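Long-range contacts in putative alpha-L-fucosidase (Bacteroides thetaiotaomicron, PDB 4H41), which is a putative alpha-L-fucosidase with a TIM-barrel fold, from a gut bacterium, that probably hydrolyses host glycans: residues P27-L32 / E335-K340; Y121-Y126 / S133-D138; T129-W134 / A169-I174; T272-F277 / D291-K296. All coordinates share one frame; numbering follows the deposited sequence.

Contact 1 of 4, residues P27-L32 / E335-K340; sequences PKNNGL and EYFEIK
Pro27 starts the contact, with its carbonyl O 3.4 Å from CE1 of the Tyr336 ring. Lys28 comes next. Its CG lies between the backbone N and the carbonyl carbon (chi1 70°), and the chain then runs extended to the carboxylate of Glu338. NZ of Lys28 forms a salt bridge with OE2 of Glu338 at 2.8 Å, arriving from above the carboxylate plane. Both side chains are exposed, which puts this ion pair on the surface.

Asn29 is held by its backbone and touches with its side chain. Its N donates to the carbonyl O of Tyr336 at 3.0 Å. The same N lies over the centre of one face of the Tyr336 ring. The side-chain amide stands steeply against the Phe337 ring, with the planes 75° apart. Asn29 OD1 lies in the ring plane at the edge, 3.1 Å from CD1 of Phe337. Asn30 N donates to the Tyr336 hydroxyl, OH, at 3.1 Å, in a bond bent to 136°. That hydroxyl also has a weak hydrogen bond to Glu298. Gly31 brings its carbonyl O to the Phe337 edge, 3.3 Å from CE1. Phe337 therefore turns ring C-H groups to two oxygens, while CD2 of Tyr336 sits over one of its faces.

Beside this loop the last helix closes in a Schellman motif, with Glu338 at positive phi. Tyr336 and Phe337 also pack on helix 290-302, at Arg294 and Leu297. Leu32 shares a backbone hydrogen bond with Leu297. The loop then leads into strand 34-39, which places the last helix of the barrel beside the entry to its first strand.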
loop_
_atom_site.group_PDB
_atom_site.type_symbol
_atom_site.label_atom_id
_atom_site.label_comp_id
_atom_site.label_asym_id
_atom_site.label_seq_id
_atom_site.Cartn_x
_atom_site.Cartn_y
_atom_site.Cartn_z
ATOM N N PRO B 27 19.847 -10.559 23.998
ATOM C CA PRO B 27 19.089 -11.159 25.117
ATOM C C PRO B 27 17.575 -11.158 24.865
ATOM O O PRO B 27 17.004 -10.194 24.339
ATOM C CB PRO B 27 19.463 -10.279 26.319
ATOM C CG PRO B 27 20.769 -9.662 25.945
ATOM C CD PRO B 27 20.660 -9.420 24.460
ATOM N N LYS B 28 16.930 -12.257 25.218
ATOM C CA LYS B 28 15.486 -12.396 25.040
ATOM C C LYS B 28 14.732 -11.742 26.214
ATOM O O LYS B 28 15.310 -11.470 27.267
ATOM C CB LYS B 28 15.099 -13.864 24.888
ATOM C CG LYS B 28 15.257 -14.660 26.194
ATOM C CD LYS B 28 15.378 -16.144 25.981
ATOM C CE LYS B 28 15.510 -16.840 27.326
ATOM N NZ LYS B 28 15.487 -18.321 27.206
ATOM N N ASN B 29 13.457 -11.477 26.005
ATOM C CA ASN B 29 12.546 -10.866 26.994
ATOM C C ASN B 29 13.188 -9.673 27.668
ATOM O O ASN B 29 13.122 -9.533 28.877
ATOM C CB ASN B 29 12.103 -11.899 28.063
ATOM C CG ASN B 29 10.989 -11.364 28.939
ATOM O OD1 ASN B 29 10.207 -10.493 28.506
ATOM N ND2 ASN B 29 10.933 -11.812 30.179
ATOM N N ASN B 30 13.759 -8.769 26.884
ATOM C CA ASN B 30 14.502 -7.638 27.429
ATOM C C ASN B 30 13.858 -6.317 27.074
ATOM O O ASN B 30 14.501 -5.289 27.157
ATOM C CB ASN B 30 15.947 -7.752 26.914
ATOM C CG ASN B 30 16.923 -6.756 27.497
ATOM O OD1 ASN B 30 16.894 -6.455 28.682
ATOM N ND2 ASN B 30 17.885 -6.332 26.712
ATOM N N GLY B 31 12.553 -6.335 26.802
ATOM C CA GLY B 31 11.763 -5.147 26.537
ATOM C C GLY B 31 10.465 -5.249 27.312
ATOM O O GLY B 31 10.093 -6.293 27.827
ATOM N N LEU B 32 9.778 -4.184 27.396
ATOM C CA LEU B 32 8.502 -4.148 28.073
ATOM C C LEU B 32 7.475 -4.808 27.180
ATOM O O LEU B 32 7.339 -4.417 26.020
ATOM C CB LEU B 32 8.165 -2.682 28.351
ATOM C CG LEU B 32 6.891 -2.348 29.085
ATOM C CD1 LEU B 32 6.779 -3.093 30.395
ATOM C CD2 LEU B 32 6.831 -0.874 29.329
ATOM N N GLU B 335 8.473 -15.270 19.698
ATOM C CA GLU B 335 9.763 -15.912 19.857
ATOM C C GLU B 335 10.678 -15.140 20.836
ATOM O O GLU B 335 11.280 -15.714 21.733
ATOM C CB GLU B 335 10.449 -16.058 18.478
ATOM C CG GLU B 335 9.819 -17.182 17.692
ATOM C CD GLU B 335 10.310 -17.376 16.272
ATOM O OE1 GLU B 335 11.133 -16.551 15.818
ATOM O OE2 GLU B 335 9.776 -18.268 15.573
ATOM N N TYR B 336 10.734 -13.839 20.701
ATOM C CA TYR B 336 11.554 -12.973 21.560
ATOM C C TYR B 336 11.086 -12.965 22.991
ATOM O O TYR B 336 11.928 -12.941 23.885
ATOM C CB TYR B 336 11.542 -11.556 20.975
ATOM C CG TYR B 336 12.263 -10.512 21.795
ATOM C CD1 TYR B 336 13.647 -10.374 21.731
ATOM C CD2 TYR B 336 11.567 -9.672 22.654
ATOM C CE1 TYR B 336 14.310 -9.402 22.487
ATOM C CE2 TYR B 336 12.228 -8.721 23.439
ATOM C CZ TYR B 336 13.584 -8.551 23.307
ATOM O OH TYR B 336 14.180 -7.580 24.077
ATOM N N PHE B 337 9.761 -13.036 23.219
ATOM C CA PHE B 337 9.174 -13.018 24.537
ATOM C C PHE B 337 8.843 -14.401 25.074
ATOM O O PHE B 337 8.300 -14.489 26.167
ATOM C CB PHE B 337 7.921 -12.139 24.535
ATOM C CG PHE B 337 8.282 -10.675 24.585
ATOM C CD1 PHE B 337 8.954 -10.147 25.686
ATOM C CD2 PHE B 337 7.896 -9.817 23.582
ATOM C CE1 PHE B 337 9.256 -8.780 25.758
ATOM C CE2 PHE B 337 8.246 -8.456 23.624
ATOM C CZ PHE B 337 8.939 -7.949 24.704
ATOM N N GLU B 338 9.176 -15.454 24.340
ATOM C CA GLU B 338 8.974 -16.850 24.709
ATOM C C GLU B 338 7.514 -17.104 25.100
ATOM O O GLU B 338 7.220 -17.725 26.114
ATOM C CB GLU B 338 9.958 -17.264 25.818
ATOM C CG GLU B 338 11.379 -17.215 25.311
ATOM C CD GLU B 338 12.355 -17.900 26.242
ATOM O OE1 GLU B 338 12.351 -17.581 27.447
ATOM O OE2 GLU B 338 13.123 -18.763 25.765
ATOM N N ILE B 339 6.597 -16.611 24.256
ATOM C CA ILE B 339 5.157 -16.769 24.484
ATOM C C ILE B 339 4.695 -18.000 23.743
ATOM O O ILE B 339 4.850 -18.073 22.517
ATOM C CB ILE B 339 4.398 -15.506 24.028
ATOM C CG1 ILE B 339 4.846 -14.273 24.850
ATOM C CG2 ILE B 339 2.880 -15.730 24.151
ATOM C CD1 ILE B 339 4.357 -12.967 24.322
ATOM N N LYS B 340 4.003 -18.898 24.442
ATOM C CA LYS B 340 3.527 -20.141 23.833
ATOM C C LYS B 340 2.282 -19.940 22.947
ATOM O O LYS B 340 1.573 -18.896 23.041
ATOM C CB LYS B 340 3.254 -21.205 24.920
ATOM C CG LYS B 340 1.829 -21.249 25.472
ATOM C CD LYS B 340 1.668 -21.711 26.954
ATOM C CE LYS B 340 0.632 -22.812 27.171
ATOM N NZ LYS B 340 1.130 -23.942 28.010
ATOM O OXT LYS B 340 2.001 -20.883 22.185
#

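Contact 2 of 4, residues Y121-Y126 / S133-D138; sequences YDSGRY and SWEIED. With NA (sodium ion), chain Q.
Glu135 meets Ser123 and Tyr126 through both oxygens of its buried carboxylate. OE1 accepts the backbone N of Ser123 at 2.8 Å, in an almost straight bond (173°). OE2 takes two protein donors. Ser123 OG reaches it at 2.9 Å on the syn side. Tyr126 N reaches it at 3.0 Å on the anti lone pair. The Glu135 chain bends at chi2 (-57°), and this fold brings the carboxylate back to the start of helix 125-129.

The salt bridge of this contact lies beside it: Arg125 NH1 to Asp138 OD2 at 2.7 Å. The oxygen lies in the guanidinium plane, but the arginine comes from above the carboxylate plane. The same OD2 sits at the edge of the Tyr121 ring, 3.5 Å from CE2. The aliphatic base of Arg125 packs on Trp134, with the two CB atoms 3.5 Å apart.

The outer shell sets these groups. Asp138 OD1 is bonded to the hydroxyl of Tyr88, and the hydroxyl of Tyr121 to the carbonyl of Arg79. Asp122 OD1 accepts from Gly124 N in an Asx turn, which shapes the chain just before the helix. Its OD2 is bonded to Trp127 and His44.

Asp122 OD1 and Glu135 OE2 are only 4.1 Å apart. A water donates to both, at 2.8 Å to Glu135 OE2, and probably eases the repulsion. Through Tyr126 N the carboxylate sits at the N-terminal end of helix 125-129, whose dipole is likely to favour a negative group there. Donors at both oxygens fix its rotation.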
loop_
_atom_site.group_PDB
_atom_site.type_symbol
_atom_site.label_atom_id
_atom_site.label_comp_id
_atom_site.label_asym_id
_atom_site.label_seq_id
_atom_site.Cartn_x
_atom_site.Cartn_y
_atom_site.Cartn_z
ATOM N N TYR B 121 -14.917 11.541 21.759
ATOM C CA TYR B 121 -15.331 11.941 20.432
ATOM C C TYR B 121 -14.368 12.999 19.863
ATOM O O TYR B 121 -13.953 13.911 20.579
ATOM C CB TYR B 121 -16.774 12.479 20.490
ATOM C CG TYR B 121 -17.277 13.057 19.189
ATOM C CD1 TYR B 121 -17.503 12.246 18.084
ATOM C CD2 TYR B 121 -17.477 14.422 19.046
ATOM C CE1 TYR B 121 -17.939 12.781 16.868
ATOM C CE2 TYR B 121 -17.900 14.969 17.842
ATOM C CZ TYR B 121 -18.111 14.150 16.747
ATOM O OH TYR B 121 -18.476 14.759 15.577
ATOM N N ASP B 122 -14.086 12.899 18.575
ATOM C CA ASP B 122 -13.241 13.833 17.832
ATOM C C ASP B 122 -14.107 14.523 16.778
ATOM O O ASP B 122 -14.472 13.915 15.764
ATOM C CB ASP B 122 -12.064 13.072 17.207
ATOM C CG ASP B 122 -11.044 13.937 16.469
ATOM O OD1 ASP B 122 -11.328 15.140 16.242
ATOM O OD2 ASP B 122 -10.017 13.397 16.040
ATOM N N SER B 123 -14.439 15.797 17.000
ATOM C CA SER B 123 -15.343 16.514 16.078
ATOM C C SER B 123 -14.708 17.002 14.793
ATOM O O SER B 123 -15.452 17.408 13.902
ATOM C CB SER B 123 -15.966 17.734 16.763
ATOM O OG SER B 123 -15.051 18.821 16.843
ATOM N N GLY B 124 -13.393 17.072 14.734
ATOM C CA GLY B 124 -12.665 17.627 13.602
ATOM C C GLY B 124 -12.347 19.107 13.762
ATOM O O GLY B 124 -11.477 19.622 13.067
ATOM N N ARG B 125 -13.003 19.808 14.707
ATOM C CA ARG B 125 -12.829 21.253 14.917
ATOM C C ARG B 125 -11.422 21.595 15.394
ATOM O O ARG B 125 -10.842 22.573 14.927
ATOM C CB ARG B 125 -13.847 21.790 15.934
ATOM C CG ARG B 125 -15.261 21.809 15.383
ATOM C CD ARG B 125 -16.244 22.422 16.380
ATOM N NE ARG B 125 -17.621 22.046 16.036
ATOM C CZ ARG B 125 -18.330 21.050 16.567
ATOM N NH1 ARG B 125 -17.828 20.319 17.550
ATOM N NH2 ARG B 125 -19.566 20.806 16.144
ATOM N N TYR B 126 -10.863 20.793 16.306
ATOM C CA TYR B 126 -9.493 21.003 16.734
ATOM C C TYR B 126 -8.535 20.815 15.533
ATOM O O TYR B 126 -7.667 21.658 15.293
ATOM C CB TYR B 126 -9.122 20.049 17.886
ATOM C CG TYR B 126 -7.639 19.764 17.976
ATOM C CD1 TYR B 126 -6.729 20.772 18.266
ATOM C CD2 TYR B 126 -7.147 18.480 17.803
ATOM C CE1 TYR B 126 -5.362 20.511 18.360
ATOM C CE2 TYR B 126 -5.782 18.209 17.890
ATOM C CZ TYR B 126 -4.894 19.224 18.202
ATOM O OH TYR B 126 -3.534 19.007 18.292
ATOM N N SER B 133 -9.764 23.312 22.699
ATOM C CA SER B 133 -10.923 23.606 23.548
ATOM C C SER B 133 -12.242 23.412 22.778
ATOM O O SER B 133 -13.267 23.238 23.434
ATOM C CB SER B 133 -10.805 25.002 24.169
ATOM O OG SER B 133 -10.981 26.029 23.216
ATOM N N TRP B 134 -12.235 23.377 21.403
ATOM C CA TRP B 134 -13.439 23.088 20.616
ATOM C C TRP B 134 -13.988 21.684 20.869
ATOM O O TRP B 134 -15.162 21.443 20.603
ATOM C CB TRP B 134 -13.169 23.193 19.103
ATOM C CG TRP B 134 -12.998 24.579 18.598
ATOM C CD1 TRP B 134 -11.871 25.126 18.075
ATOM C CD2 TRP B 134 -14.025 25.569 18.461
ATOM N NE1 TRP B 134 -12.098 26.433 17.714
ATOM C CE2 TRP B 134 -13.417 26.730 17.934
ATOM C CE3 TRP B 134 -15.396 25.592 18.755
ATOM C CZ2 TRP B 134 -14.138 27.897 17.673
ATOM C CZ3 TRP B 134 -16.112 26.760 18.509
ATOM C CH2 TRP B 134 -15.467 27.921 18.056
ATOM N N GLU B 135 -13.154 20.747 21.356
ATOM C CA GLU B 135 -13.596 19.369 21.560
ATOM C C GLU B 135 -14.365 19.153 22.859
ATOM O O GLU B 135 -14.957 18.088 23.059
ATOM C CB GLU B 135 -12.376 18.453 21.504
ATOM C CG GLU B 135 -11.645 18.488 20.157
ATOM C CD GLU B 135 -12.537 18.135 18.980
ATOM O OE1 GLU B 135 -13.486 17.345 19.179
ATOM O OE2 GLU B 135 -12.395 18.763 17.909
ATOM N N ILE B 136 -14.371 20.137 23.741
ATOM C CA ILE B 136 -15.018 19.971 25.038
ATOM C C ILE B 136 -16.535 19.789 24.921
ATOM O O ILE B 136 -17.071 18.874 25.544
ATOM C CB ILE B 136 -14.718 21.176 25.961
ATOM C CG1 ILE B 136 -13.191 21.350 26.219
ATOM C CG2 ILE B 136 -15.459 20.999 27.307
ATOM C CD1 ILE B 136 -12.847 22.677 26.785
ATOM N N GLU B 137 -17.230 20.679 24.188
ATOM C CA GLU B 137 -18.692 20.712 24.208
ATOM C C GLU B 137 -19.370 19.411 23.802
ATOM O O GLU B 137 -20.227 18.947 24.558
ATOM C CB GLU B 137 -19.240 21.850 23.359
ATOM C CG GLU B 137 -20.727 22.083 23.586
ATOM C CD GLU B 137 -21.211 23.479 23.254
ATOM O OE1 GLU B 137 -20.685 24.076 22.285
ATOM O OE2 GLU B 137 -22.124 23.972 23.956
ATOM N N ASP B 138 -19.039 18.835 22.658
ATOM C CA ASP B 138 -19.704 17.570 22.231
ATOM C C ASP B 138 -19.408 16.455 23.209
ATOM O O ASP B 138 -20.281 15.640 23.472
ATOM C CB ASP B 138 -19.275 17.133 20.837
ATOM C CG ASP B 138 -19.747 18.030 19.700
ATOM O OD1 ASP B 138 -20.789 18.689 19.849
ATOM O OD2 ASP B 138 -19.020 18.160 18.730
HETATM NA NA NA Q . -11.901 27.912 24.463
HETATM O O HOH W 1 -10.636 17.764 16.008
#

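Contact 3 of 4, residues T129-W134 / A169-I174; sequences TGDLSW and ATKGAI. With NA (sodium ion), chain Q.
Leu132 and Lys171 share the one direct hydrogen bond between the segments, from Leu132 N to Lys171 O at 3.0 Å. The CA of Asp131 also turns its C-H to that carbonyl oxygen.

Other polar links run through water. One water donates to Gly130 O and accepts from Lys171 N. A second donates to Asp131 OD2 at 2.6 Å and is held weakly by Lys171 NZ at 3.3 Å. The Lys171 chain leaves with CG anti to the backbone N (chi1 -176°) and stays extended, passing over the Asp131 carboxylate. The two charged ends do not touch.

Within its own turn Asp131 OD1 accepts twice from Ser133, from N at 2.9 Å and from OG at 2.6 Å. Both come from the same face of the carboxylate, and the first makes an Asx turn. Ser133 OG also binds a sodium ion at 2.4 Å. With an alanine in place of Asp131, Ser133 N and OG would probably lose their common acceptor, and the water at Lys171 NZ its carboxylate.

The apolar part is small. Leu132 CD2 lies 3.9 Å from Ala173 CB. Gly172 packs close to Asp131 and Ser133, with no side chain in the way.

Segment 129-134 links helix 125-129 to helix 136-151, and segment 169-174 leads into helix 173-187. These connections follow neighbouring TIM-barrel strands, 115-119 and 157-162. Asp131, Ser133, Trp134, Lys171 and Gly172 line a site where a polyether is bound, probably from the crystallisation liquor.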
loop_
_atom_site.group_PDB
_atom_site.type_symbol
_atom_site.label_atom_id
_atom_site.label_comp_id
_atom_site.label_asym_id
_atom_site.label_seq_id
_atom_site.Cartn_x
_atom_site.Cartn_y
_atom_site.Cartn_z
ATOM N N THR B 129 -8.607 23.916 13.337
ATOM C CA THR B 129 -8.250 25.223 13.916
ATOM C C THR B 129 -6.963 25.275 14.733
ATOM O O THR B 129 -6.415 26.355 14.900
ATOM C CB THR B 129 -9.366 25.673 14.866
ATOM O OG1 THR B 129 -9.454 24.757 15.973
ATOM C CG2 THR B 129 -10.720 25.849 14.159
ATOM N N GLY B 130 -6.573 24.165 15.342
ATOM C CA GLY B 130 -5.431 24.126 16.245
ATOM C C GLY B 130 -5.807 24.425 17.676
ATOM O O GLY B 130 -4.925 24.436 18.543
ATOM N N ASP B 131 -7.117 24.624 17.971
ATOM C CA ASP B 131 -7.568 24.956 19.322
ATOM C C ASP B 131 -8.304 23.747 19.879
ATOM O O ASP B 131 -9.405 23.420 19.439
ATOM C CB ASP B 131 -8.433 26.212 19.298
ATOM C CG ASP B 131 -9.022 26.647 20.629
ATOM O OD1 ASP B 131 -8.978 25.864 21.580
ATOM O OD2 ASP B 131 -9.532 27.773 20.704
ATOM N N LEU B 132 -7.698 23.075 20.855
ATOM C CA LEU B 132 -8.293 21.839 21.390
ATOM C C LEU B 132 -9.537 22.078 22.228
ATOM O O LEU B 132 -10.318 21.143 22.396
ATOM C CB LEU B 132 -7.257 21.061 22.219
ATOM C CG LEU B 132 -7.598 19.614 22.603
ATOM C CD1 LEU B 132 -8.020 18.784 21.430
ATOM C CD2 LEU B 132 -6.415 18.952 23.279
ATOM N N SER B 133 -9.764 23.312 22.699
ATOM C CA SER B 133 -10.923 23.606 23.548
ATOM C C SER B 133 -12.242 23.412 22.778
ATOM O O SER B 133 -13.267 23.238 23.434
ATOM C CB SER B 133 -10.805 25.002 24.169
ATOM O OG SER B 133 -10.981 26.029 23.216
ATOM N N TRP B 134 -12.235 23.377 21.403
ATOM C CA TRP B 134 -13.439 23.088 20.616
ATOM C C TRP B 134 -13.988 21.684 20.869
ATOM O O TRP B 134 -15.162 21.443 20.603
ATOM C CB TRP B 134 -13.169 23.193 19.103
ATOM C CG TRP B 134 -12.998 24.579 18.598
ATOM C CD1 TRP B 134 -11.871 25.126 18.075
ATOM C CD2 TRP B 134 -14.025 25.569 18.461
ATOM N NE1 TRP B 134 -12.098 26.433 17.714
ATOM C CE2 TRP B 134 -13.417 26.730 17.934
ATOM C CE3 TRP B 134 -15.396 25.592 18.755
ATOM C CZ2 TRP B 134 -14.138 27.897 17.673
ATOM C CZ3 TRP B 134 -16.112 26.760 18.509
ATOM C CH2 TRP B 134 -15.467 27.921 18.056
ATOM N N ALA B 169 3.042 22.607 23.119
ATOM C CA ALA B 169 2.143 23.589 23.746
ATOM C C ALA B 169 1.056 23.951 22.718
ATOM O O ALA B 169 1.377 24.204 21.553
ATOM C CB ALA B 169 2.915 24.824 24.169
ATOM N N THR B 170 -0.219 23.799 23.095
ATOM C CA THR B 170 -1.343 23.928 22.149
ATOM C C THR B 170 -2.436 24.785 22.751
ATOM O O THR B 170 -2.796 24.594 23.912
ATOM C CB THR B 170 -1.864 22.515 21.825
ATOM O OG1 THR B 170 -0.899 21.820 21.057
ATOM C CG2 THR B 170 -3.183 22.513 21.045
ATOM N N LYS B 171 -3.009 25.687 21.942
ATOM C CA LYS B 171 -4.096 26.553 22.377
ATOM C C LYS B 171 -5.243 25.703 22.911
ATOM O O LYS B 171 -5.675 24.752 22.253
ATOM C CB LYS B 171 -4.546 27.412 21.191
ATOM C CG LYS B 171 -5.616 28.424 21.528
ATOM C CD LYS B 171 -5.844 29.365 20.348
ATOM C CE LYS B 171 -6.679 30.538 20.741
ATOM N NZ LYS B 171 -6.949 31.427 19.578
ATOM N N GLY B 172 -5.672 26.015 24.129
ATOM C CA GLY B 172 -6.789 25.336 24.771
ATOM C C GLY B 172 -6.585 23.903 25.225
ATOM O O GLY B 172 -7.517 23.324 25.776
ATOM N N ALA B 173 -5.393 23.309 25.034
ATOM C CA ALA B 173 -5.188 21.887 25.382
ATOM C C ALA B 173 -5.255 21.622 26.876
ATOM O O ALA B 173 -5.903 20.657 27.292
ATOM C CB ALA B 173 -3.865 21.384 24.832
ATOM N N ILE B 174 -4.607 22.459 27.679
ATOM C CA ILE B 174 -4.582 22.232 29.130
ATOM C C ILE B 174 -6.022 22.322 29.686
ATOM O O ILE B 174 -6.470 21.437 30.408
ATOM C CB ILE B 174 -3.605 23.179 29.865
ATOM C CG1 ILE B 174 -2.150 22.812 29.546
ATOM C CG2 ILE B 174 -3.830 23.130 31.381
ATOM C CD1 ILE B 174 -1.109 23.864 29.968
HETATM NA NA NA Q . -11.901 27.912 24.463
HETATM O O HOH W 2 -2.166 25.821 19.133
HETATM O O HOH W 3 -9.436 29.512 18.735
#

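Contact 4 of 4, residues T272-F277 / D291-K296; sequences TNAESF and DKLRMK
The flat peptide group of Glu275 receives Lys296 at its carbonyl oxygen. Lys296 NZ donates to Glu275 O at 2.8 Å, in the carbonyl plane and on a lone pair, with a C=O...N angle of 129°. The other flat group is the guanidinium of Arg294, on the helix itself. Asp291 O lies 4.0 Å above one face, offset toward the rim. At the guanidinium edge NE bonds to Asp291 OD1 at 3.0 Å, forming a salt bridge.

The Lys296 chain bends at chi3 (-52°), and this turn brings NZ to the loop that follows strand 269-273. NZ also forms a salt bridge with Asp244 OD1, and the same oxygen accepts from Glu275 N. Cutting Lys296 back to an alanine is likely to leave Glu275 O without this donor and Asp244 without this positive partner. The carboxylate of Glu275 itself pairs with Arg279.

This is the strand-to-helix half of a beta-alpha-beta unit in the TIM barrel, made by strand 269-273, helix 290-302 and strand 307-310. The apolar packing is buried. Leu293 CD1 touches Ala274 CB at 4.0 Å and lies 3.9 Å from Glu275 O. Leu293 CG points opposite its backbone N (chi1 -179°), which carries CD1 to the loop.

A water bonded to Thr272 OG1 donates weakly to Lys296 O. Elsewhere on the helix, Asp291 OD1 is hydrogen-bonded to Ser98 of the second subunit.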
loop_
_atom_site.group_PDB
_atom_site.type_symbol
_atom_site.label_atom_id
_atom_site.label_comp_id
_atom_site.label_asym_id
_atom_site.label_seq_id
_atom_site.Cartn_x
_atom_site.Cartn_y
_atom_site.Cartn_z
ATOM N N THR B 272 4.157 3.714 27.336
ATOM C CA THR B 272 4.641 3.931 25.973
ATOM C C THR B 272 3.576 3.429 24.995
ATOM O O THR B 272 2.977 2.375 25.221
ATOM C CB THR B 272 6.008 3.313 25.671
ATOM O OG1 THR B 272 6.391 3.752 24.364
ATOM C CG2 THR B 272 6.021 1.792 25.726
ATOM N N ASN B 273 3.317 4.206 23.945
ATOM C CA ASN B 273 2.458 3.774 22.847
ATOM C C ASN B 273 3.453 3.344 21.788
ATOM O O ASN B 273 4.012 4.179 21.054
ATOM C CB ASN B 273 1.490 4.849 22.390
ATOM C CG ASN B 273 0.719 4.439 21.161
ATOM O OD1 ASN B 273 0.932 3.370 20.600
ATOM N ND2 ASN B 273 -0.176 5.288 20.709
ATOM N N ALA B 274 3.773 2.055 21.814
ATOM C CA ALA B 274 4.756 1.449 20.933
ATOM C C ALA B 274 4.127 1.161 19.593
ATOM O O ALA B 274 3.406 0.185 19.449
ATOM C CB ALA B 274 5.318 0.179 21.547
ATOM N N GLU B 275 4.352 2.044 18.633
ATOM C CA GLU B 275 3.776 1.910 17.294
ATOM C C GLU B 275 4.277 0.641 16.618
ATOM O O GLU B 275 5.489 0.422 16.532
ATOM C CB GLU B 275 4.110 3.126 16.467
ATOM C CG GLU B 275 3.451 4.377 17.028
ATOM C CD GLU B 275 3.742 5.658 16.272
ATOM O OE1 GLU B 275 4.727 5.676 15.497
ATOM O OE2 GLU B 275 2.889 6.578 16.330
ATOM N N SER B 276 3.346 -0.177 16.103
ATOM C CA SER B 276 3.688 -1.441 15.453
ATOM C C SER B 276 3.582 -1.353 13.939
ATOM O O SER B 276 3.690 -2.376 13.231
ATOM C CB SER B 276 2.848 -2.564 16.057
ATOM O OG SER B 276 1.483 -2.237 16.120
ATOM N N PHE B 277 3.519 -0.106 13.411
ATOM C CA PHE B 277 3.560 0.192 11.984
ATOM C C PHE B 277 4.856 0.945 11.702
ATOM O O PHE B 277 5.425 1.552 12.622
ATOM C CB PHE B 277 2.340 0.973 11.523
ATOM C CG PHE B 277 2.180 2.311 12.191
ATOM C CD1 PHE B 277 1.541 2.419 13.415
ATOM C CD2 PHE B 277 2.757 3.454 11.647
ATOM C CE1 PHE B 277 1.420 3.652 14.048
ATOM C CE2 PHE B 277 2.616 4.686 12.276
ATOM C CZ PHE B 277 1.906 4.779 13.453
ATOM N N ASP B 291 12.729 -5.775 14.656
ATOM C CA ASP B 291 13.882 -5.213 15.410
ATOM C C ASP B 291 13.676 -3.773 15.793
ATOM O O ASP B 291 14.118 -3.369 16.856
ATOM C CB ASP B 291 15.220 -5.364 14.672
ATOM C CG ASP B 291 15.933 -6.680 14.955
ATOM O OD1 ASP B 291 15.518 -7.397 15.902
ATOM O OD2 ASP B 291 16.983 -6.933 14.315
ATOM N N LYS B 292 12.903 -3.007 15.006
ATOM C CA LYS B 292 12.608 -1.625 15.405
ATOM C C LYS B 292 11.669 -1.607 16.596
ATOM O O LYS B 292 11.885 -0.830 17.544
ATOM C CB LYS B 292 12.009 -0.832 14.249
ATOM C CG LYS B 292 13.009 -0.572 13.124
ATOM C CD LYS B 292 12.328 0.054 11.912
ATOM C CE LYS B 292 13.312 0.238 10.762
ATOM N NZ LYS B 292 12.643 0.939 9.629
ATOM N N LEU B 293 10.624 -2.449 16.569
ATOM C CA LEU B 293 9.680 -2.543 17.685
ATOM C C LEU B 293 10.453 -3.002 18.943
ATOM O O LEU B 293 10.262 -2.468 20.044
ATOM C CB LEU B 293 8.555 -3.522 17.379
ATOM C CG LEU B 293 7.506 -3.669 18.489
ATOM C CD1 LEU B 293 6.854 -2.367 18.848
ATOM C CD2 LEU B 293 6.404 -4.639 18.084
ATOM N N ARG B 294 11.315 -3.999 18.762
ATOM C CA ARG B 294 12.112 -4.580 19.867
ATOM C C ARG B 294 12.937 -3.466 20.509
ATOM O O ARG B 294 13.007 -3.374 21.705
ATOM C CB ARG B 294 13.027 -5.716 19.354
ATOM C CG ARG B 294 13.829 -6.294 20.433
ATOM C CD ARG B 294 14.820 -7.331 20.003
ATOM N NE ARG B 294 15.632 -6.947 18.870
ATOM C CZ ARG B 294 16.722 -6.186 18.890
ATOM N NH1 ARG B 294 17.189 -5.706 20.034
ATOM N NH2 ARG B 294 17.386 -5.949 17.776
HETATM N N MSE B 295 13.622 -2.675 19.706
HETATM C CA MSE B 295 14.466 -1.599 20.264
HETATM C C MSE B 295 13.632 -0.580 21.064
HETATM O O MSE B 295 14.092 -0.101 22.100
HETATM C CB MSE B 295 15.234 -0.916 19.143
HETATM C CG MSE B 295 16.349 -1.757 18.610
HETATM SE SE MSE B 295 17.305 -0.670 17.232
HETATM C CE MSE B 295 15.966 0.126 16.151
ATOM N N LYS B 296 12.403 -0.285 20.636
ATOM C CA LYS B 296 11.535 0.663 21.334
ATOM C C LYS B 296 11.059 0.084 22.637
ATOM O O LYS B 296 11.045 0.812 23.636
ATOM C CB LYS B 296 10.356 1.083 20.431
ATOM C CG LYS B 296 10.849 1.869 19.232
ATOM C CD LYS B 296 9.767 2.460 18.345
ATOM C CE LYS B 296 8.718 1.492 17.887
ATOM N NZ LYS B 296 7.657 2.175 17.098
HETATM O O HOH W 4 8.192 2.050 23.111
#

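In the fold
Contact 1 joins a segment near the N-terminus to the C-terminal end, and the other three are nested inside the loop it closes. Contact 4 lies on its side of the barrel, with centres 14 Å apart. The two touch where CE1 of Tyr336 packs 3.3 Å from CD of Arg294. Contacts 2 and 3 share Ser133 and Trp134, with centres 10 Å apart. Tyr126 joins them, its CD1 3.6 Å from Leu132 N. Both border the sodium ion and the polyether site. This pair is across the barrel from contact 1, about 25 Å away between nearest atoms. Contact 4 is about 14 Å from contact 2 between nearest atoms. Glu275 there lies near an unidentified ligand, probably from the crystallisation liquor.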